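PDB 5GZS: GGDEF family protein from Vibrio cholerae, which is a diguanylate cyclase whose periplasmic portion, built of two solute-binding-protein-like domains, holds arginine in one of them and probably passes ligand binding on as a signal. Local coordinates for residues L220-N233 against L261-T273. Sequence-based numbering, arbitrary orientation.
Sequences LNVQRVLRVKLENN and LLKCELVSNGQET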
loop_
_atom_site.group_PDB
_atom_site.type_symbol
_atom_site.label_atom_id
_atom_site.label_comp_id
_atom_site.label_asym_id
_atom_site.label_seq_id
_atom_site.Cartn_x
_atom_site.Cartn_y
_atom_site.Cartn_z
ATOM N N LEU A 220 -34.697 -16.262 -2.856
ATOM C CA LEU A 220 -34.415 -16.920 -1.600
ATOM C C LEU A 220 -35.527 -16.538 -0.625
ATOM O O LEU A 220 -36.151 -15.496 -0.757
ATOM C CB LEU A 220 -33.016 -16.548 -1.065
ATOM C CG LEU A 220 -32.805 -15.167 -0.449
ATOM C CD1 LEU A 220 -33.230 -15.164 1.006
ATOM C CD2 LEU A 220 -31.352 -14.740 -0.586
ATOM N N ASN A 221 -35.755 -17.393 0.360
ATOM C CA ASN A 221 -36.815 -17.212 1.325
ATOM C C ASN A 221 -36.427 -16.254 2.446
ATOM O O ASN A 221 -35.909 -16.689 3.464
ATOM C CB ASN A 221 -37.206 -18.582 1.887
ATOM C CG ASN A 221 -38.309 -18.507 2.914
ATOM O OD1 ASN A 221 -38.830 -17.442 3.222
ATOM N ND2 ASN A 221 -38.683 -19.657 3.439
ATOM N N VAL A 222 -36.716 -14.965 2.276
ATOM C CA VAL A 222 -36.401 -13.971 3.302
ATOM C C VAL A 222 -37.135 -14.170 4.654
ATOM O O VAL A 222 -36.880 -13.411 5.603
ATOM C CB VAL A 222 -36.720 -12.526 2.819
ATOM C CG1 VAL A 222 -36.331 -12.323 1.337
ATOM C CG2 VAL A 222 -38.193 -12.209 3.034
ATOM N N GLN A 223 -38.045 -15.150 4.750
ATOM C CA GLN A 223 -38.657 -15.447 6.043
ATOM C C GLN A 223 -37.760 -16.403 6.819
ATOM O O GLN A 223 -37.985 -16.662 8.003
ATOM C CB GLN A 223 -40.054 -16.055 5.906
ATOM C CG GLN A 223 -41.114 -15.122 5.364
ATOM C CD GLN A 223 -41.023 -13.715 5.938
ATOM O OE1 GLN A 223 -41.080 -13.511 7.149
ATOM N NE2 GLN A 223 -40.869 -12.737 5.061
ATOM N N ARG A 224 -36.746 -16.947 6.159
ATOM C CA ARG A 224 -35.870 -17.870 6.851
ATOM C C ARG A 224 -34.873 -17.142 7.762
ATOM O O ARG A 224 -34.167 -16.225 7.330
ATOM C CB ARG A 224 -35.133 -18.745 5.847
ATOM C CG ARG A 224 -33.899 -19.376 6.414
ATOM C CD ARG A 224 -33.488 -20.571 5.609
ATOM N NE ARG A 224 -32.421 -21.287 6.295
ATOM C CZ ARG A 224 -31.845 -22.382 5.822
ATOM N NH1 ARG A 224 -32.237 -22.884 4.655
ATOM N NH2 ARG A 224 -30.882 -22.969 6.514
ATOM N N VAL A 225 -34.823 -17.546 9.029
ATOM C CA VAL A 225 -33.874 -16.949 9.969
ATOM C C VAL A 225 -32.478 -17.556 9.821
ATOM O O VAL A 225 -32.236 -18.686 10.239
ATOM C CB VAL A 225 -34.348 -17.119 11.421
ATOM C CG1 VAL A 225 -33.327 -16.523 12.387
ATOM C CG2 VAL A 225 -35.735 -16.478 11.608
ATOM N N LEU A 226 -31.565 -16.811 9.214
ATOM C CA LEU A 226 -30.198 -17.275 9.039
ATOM C C LEU A 226 -29.474 -17.444 10.366
ATOM O O LEU A 226 -29.401 -16.499 11.149
ATOM C CB LEU A 226 -29.426 -16.293 8.165
ATOM C CG LEU A 226 -29.998 -16.104 6.761
ATOM C CD1 LEU A 226 -29.088 -15.181 5.964
ATOM C CD2 LEU A 226 -30.151 -17.467 6.075
ATOM N N ARG A 227 -28.917 -18.625 10.613
ATOM C CA ARG A 227 -28.122 -18.837 11.831
ATOM C C ARG A 227 -26.638 -18.503 11.627
ATOM O O ARG A 227 -25.986 -19.007 10.716
ATOM C CB ARG A 227 -28.286 -20.272 12.329
ATOM C CG ARG A 227 -29.757 -20.616 12.546
ATOM C CD ARG A 227 -29.989 -22.025 13.096
ATOM N NE ARG A 227 -29.832 -22.105 14.547
ATOM C CZ ARG A 227 -28.741 -22.574 15.127
ATOM N NH1 ARG A 227 -27.737 -23.000 14.371
ATOM N NH2 ARG A 227 -28.647 -22.611 16.448
ATOM N N VAL A 228 -26.115 -17.608 12.504
ATOM C CA VAL A 228 -24.774 -17.054 12.401
ATOM C C VAL A 228 -23.948 -17.471 13.624
ATOM O O VAL A 228 -24.459 -17.489 14.744
ATOM C CB VAL A 228 -24.864 -15.509 12.398
ATOM C CG1 VAL A 228 -23.531 -14.867 12.055
ATOM C CG2 VAL A 228 -25.907 -15.047 11.418
ATOM N N LYS A 229 -22.676 -17.815 13.427
ATOM C CA LYS A 229 -21.772 -17.995 14.569
ATOM C C LYS A 229 -20.558 -17.103 14.452
ATOM O O LYS A 229 -20.043 -16.885 13.350
ATOM C CB LYS A 229 -21.329 -19.448 14.749
ATOM C CG LYS A 229 -22.417 -20.292 15.297
ATOM C CD LYS A 229 -21.883 -21.461 16.105
ATOM C CE LYS A 229 -23.063 -22.317 16.581
ATOM N NZ LYS A 229 -22.663 -23.453 17.420
ATOM N N LEU A 230 -20.100 -16.583 15.586
ATOM C CA LEU A 230 -18.881 -15.783 15.584
ATOM C C LEU A 230 -17.757 -16.524 16.271
ATOM O O LEU A 230 -17.926 -17.034 17.379
ATOM C CB LEU A 230 -19.104 -14.432 16.247
ATOM C CG LEU A 230 -20.031 -13.486 15.487
ATOM C CD1 LEU A 230 -20.228 -12.200 16.277
ATOM C CD2 LEU A 230 -19.523 -13.198 14.084
ATOM N N GLU A 231 -16.617 -16.593 15.595
ATOM C CA GLU A 231 -15.455 -17.278 16.124
ATOM C C GLU A 231 -15.035 -16.648 17.455
ATOM O O GLU A 231 -14.885 -15.428 17.555
ATOM C CB GLU A 231 -14.303 -17.252 15.101
ATOM C CG GLU A 231 -13.279 -18.406 15.251
ATOM C CD GLU A 231 -13.476 -19.547 14.239
ATOM O OE1 GLU A 231 -13.705 -19.271 13.032
ATOM O OE2 GLU A 231 -13.388 -20.726 14.657
ATOM N N ASN A 232 -14.873 -17.478 18.483
ATOM C CA ASN A 232 -14.431 -16.982 19.784
ATOM C C ASN A 232 -13.284 -17.811 20.352
ATOM O O ASN A 232 -13.107 -17.931 21.561
ATOM C CB ASN A 232 -15.604 -16.851 20.770
ATOM C CG ASN A 232 -15.902 -15.393 21.122
ATOM O OD1 ASN A 232 -14.986 -14.583 21.246
ATOM N ND2 ASN A 232 -17.181 -15.057 21.270
ATOM N N ASN A 233 -12.503 -18.383 19.446
ATOM C CA ASN A 233 -11.227 -19.014 19.773
ATOM C C ASN A 233 -10.106 -18.092 19.261
ATOM O O ASN A 233 -10.006 -17.869 18.054
ATOM C CB ASN A 233 -11.177 -20.416 19.127
ATOM C CG ASN A 233 -9.757 -20.976 18.974
ATOM O OD1 ASN A 233 -8.827 -20.606 19.699
ATOM N ND2 ASN A 233 -9.594 -21.886 18.022
ATOM N N LEU A 261 -32.121 -6.848 4.018
ATOM C CA LEU A 261 -33.423 -7.123 4.612
ATOM C C LEU A 261 -33.633 -8.598 4.840
ATOM O O LEU A 261 -34.761 -9.091 4.750
ATOM C CB LEU A 261 -34.556 -6.572 3.758
ATOM C CG LEU A 261 -34.715 -5.054 3.736
ATOM C CD1 LEU A 261 -36.093 -4.764 3.203
ATOM C CD2 LEU A 261 -34.524 -4.456 5.120
ATOM N N LEU A 262 -32.545 -9.295 5.155
ATOM C CA LEU A 262 -32.636 -10.639 5.693
ATOM C C LEU A 262 -32.559 -10.599 7.209
ATOM O O LEU A 262 -31.933 -9.715 7.789
ATOM C CB LEU A 262 -31.512 -11.517 5.166
ATOM C CG LEU A 262 -31.178 -11.460 3.688
ATOM C CD1 LEU A 262 -29.841 -12.072 3.542
ATOM C CD2 LEU A 262 -32.218 -12.223 2.863
ATOM N N LYS A 263 -33.152 -11.586 7.854
ATOM C CA LYS A 263 -33.100 -11.662 9.302
ATOM C C LYS A 263 -32.006 -12.635 9.720
ATOM O O LYS A 263 -32.009 -13.792 9.322
ATOM C CB LYS A 263 -34.468 -12.088 9.864
ATOM C CG LYS A 263 -35.272 -12.979 8.937
ATOM C CD LYS A 263 -36.753 -13.080 9.351
ATOM C CE LYS A 263 -37.438 -11.734 9.259
ATOM N NZ LYS A 263 -38.923 -11.864 9.347
ATOM N N CYS A 264 -31.068 -12.159 10.526
ATOM C CA CYS A 264 -29.987 -13.005 11.002
ATOM C C CYS A 264 -29.998 -13.057 12.493
ATOM O O CYS A 264 -30.215 -12.052 13.165
ATOM C CB CYS A 264 -28.613 -12.503 10.565
ATOM S SG CYS A 264 -28.427 -12.176 8.866
ATOM N N GLU A 265 -29.670 -14.206 13.018
ATOM C CA GLU A 265 -29.669 -14.415 14.424
ATOM C C GLU A 265 -28.321 -14.966 14.804
ATOM O O GLU A 265 -27.919 -15.960 14.287
ATOM C CB GLU A 265 -30.742 -15.439 14.719
ATOM C CG GLU A 265 -30.874 -15.889 16.137
ATOM C CD GLU A 265 -32.148 -16.637 16.377
ATOM O OE1 GLU A 265 -33.205 -16.032 16.488
ATOM O OE2 GLU A 265 -32.097 -17.844 16.448
ATOM N N LEU A 266 -27.630 -14.317 15.722
ATOM C CA LEU A 266 -26.371 -14.802 16.240
ATOM C C LEU A 266 -26.617 -15.927 17.231
ATOM O O LEU A 266 -27.380 -15.748 18.174
ATOM C CB LEU A 266 -25.609 -13.677 16.933
ATOM C CG LEU A 266 -24.346 -14.249 17.564
ATOM C CD1 LEU A 266 -23.329 -14.382 16.462
ATOM C CD2 LEU A 266 -23.831 -13.398 18.702
ATOM N N VAL A 267 -25.948 -17.033 17.076
ATOM C CA VAL A 267 -26.102 -18.129 18.044
ATOM C C VAL A 267 -24.762 -18.626 18.640
ATOM O O VAL A 267 -23.740 -18.636 17.967
ATOM C CB VAL A 267 -26.842 -19.304 17.410
ATOM C CG1 VAL A 267 -28.253 -18.887 17.049
ATOM C CG2 VAL A 267 -26.118 -19.773 16.171
ATOM N N SER A 268 -24.791 -19.024 19.912
ATOM C CA SER A 268 -23.604 -19.497 20.628
ATOM C C SER A 268 -23.942 -20.652 21.545
ATOM O O SER A 268 -25.096 -20.783 21.921
ATOM C CB SER A 268 -23.003 -18.380 21.477
ATOM O OG SER A 268 -23.091 -17.157 20.785
ATOM N N ASN A 269 -22.944 -21.417 21.987
ATOM C CA ASN A 269 -22.994 -22.202 23.242
ATOM C C ASN A 269 -21.927 -22.011 24.316
ATOM O O ASN A 269 -22.039 -21.118 25.130
ATOM C CB ASN A 269 -23.120 -23.715 23.021
ATOM C CG ASN A 269 -23.896 -24.070 21.789
ATOM O OD1 ASN A 269 -24.902 -23.462 21.476
ATOM N ND2 ASN A 269 -23.438 -25.068 21.093
ATOM N N GLY A 270 -20.878 -22.830 24.286
ATOM C CA GLY A 270 -19.585 -22.620 24.926
ATOM C C GLY A 270 -18.324 -23.041 24.185
ATOM O O GLY A 270 -17.368 -22.286 24.044
ATOM N N GLN A 271 -18.306 -24.270 23.708
ATOM C CA GLN A 271 -17.375 -24.677 22.675
ATOM C C GLN A 271 -15.908 -24.496 23.126
ATOM O O GLN A 271 -15.617 -24.710 24.285
ATOM C CB GLN A 271 -17.718 -23.877 21.415
ATOM C CG GLN A 271 -19.095 -24.206 20.904
ATOM C CD GLN A 271 -19.245 -24.066 19.413
ATOM O OE1 GLN A 271 -19.833 -23.112 18.947
ATOM N NE2 GLN A 271 -18.743 -25.032 18.668
ATOM N N GLU A 272 -14.982 -24.070 22.267
ATOM C CA GLU A 272 -14.950 -24.179 20.802
ATOM C C GLU A 272 -13.524 -24.590 20.473
ATOM O O GLU A 272 -13.286 -25.402 19.584
ATOM C CB GLU A 272 -15.400 -22.895 20.079
ATOM C CG GLU A 272 -14.572 -21.645 20.280
ATOM C CD GLU A 272 -15.146 -20.390 19.630
ATOM O OE1 GLU A 272 -14.943 -20.193 18.421
ATOM O OE2 GLU A 272 -15.777 -19.587 20.329
ATOM N N THR A 273 -12.590 -24.061 21.255
ATOM C CA THR A 273 -11.183 -24.398 21.215
ATOM C C THR A 273 -10.930 -25.853 20.814
ATOM O O THR A 273 -9.883 -26.197 20.262
ATOM C CB THR A 273 -10.537 -24.014 22.559
ATOM O OG1 THR A 273 -10.303 -22.604 22.552
ATOM C CG2 THR A 273 -9.230 -24.710 22.795
HETATM O O HOH W 1 -31.573 -20.091 15.089
HETATM O O HOH W 2 -21.499 -17.544 18.029
HETATM O O HOH W 3 -13.929 -22.683 17.098
#
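The parallel pairing of strand 226-230 with edge strand 264-266, joined through helix 248-259 in a beta-alpha-beta crossover, belongs to the second solute-binding-protein-like domain. Four backbone hydrogen bonds join the strands: Lys263 O receives Leu226 N (3.1 Å), Leu226 O receives Glu265 N, Glu265 O receives Val228 N, and Val228 O receives Val267 N at 2.8 Å in a nearly straight bond (169°). One sheet face is apolar, as suits strands covered by helices 248-259 and 421-435. There Leu226, Val228, Cys264 and Leu266 follow the strands, Val228 CG2 resting on Cys264 CB (3.8 Å), while the disulfide to Cys257 ties the edge strand back to the crossover helix. At the end of this face Leu266, its CG anti to the backbone N (chi1 175°), brings CD1 crosswise against Leu230 CG at 3.6 Å.

The other face suits long amphipathic chains. Val267 CG2 sits 3.6 Å above the guanidinium plane of Arg227, toward its rim, and a water joins Glu265 OE2 to Arg227 NE, weakly at the arginine. Extended beyond CG, Lys229 runs across Val267 to give NZ to Gln271 OE1 (3.2 Å), well above the amide plane; Asp280 is a weak, long ion partner. Past the strands, Glu272 OE1 takes Asn232 N at 2.7 Å, on the syn side but tilted out of the carboxylate plane; poor order here leaves the carboxylate's exact placement doubtful. A water donates to both Glu272 OE1 and Glu231 OE2, which probably eases the repulsion between the two carboxylates. Thus backbone bonds and hydrophobic burial fix the strand pairing, while side-chain and water-mediated bonds, less certain at 271-273, link the loops that follow.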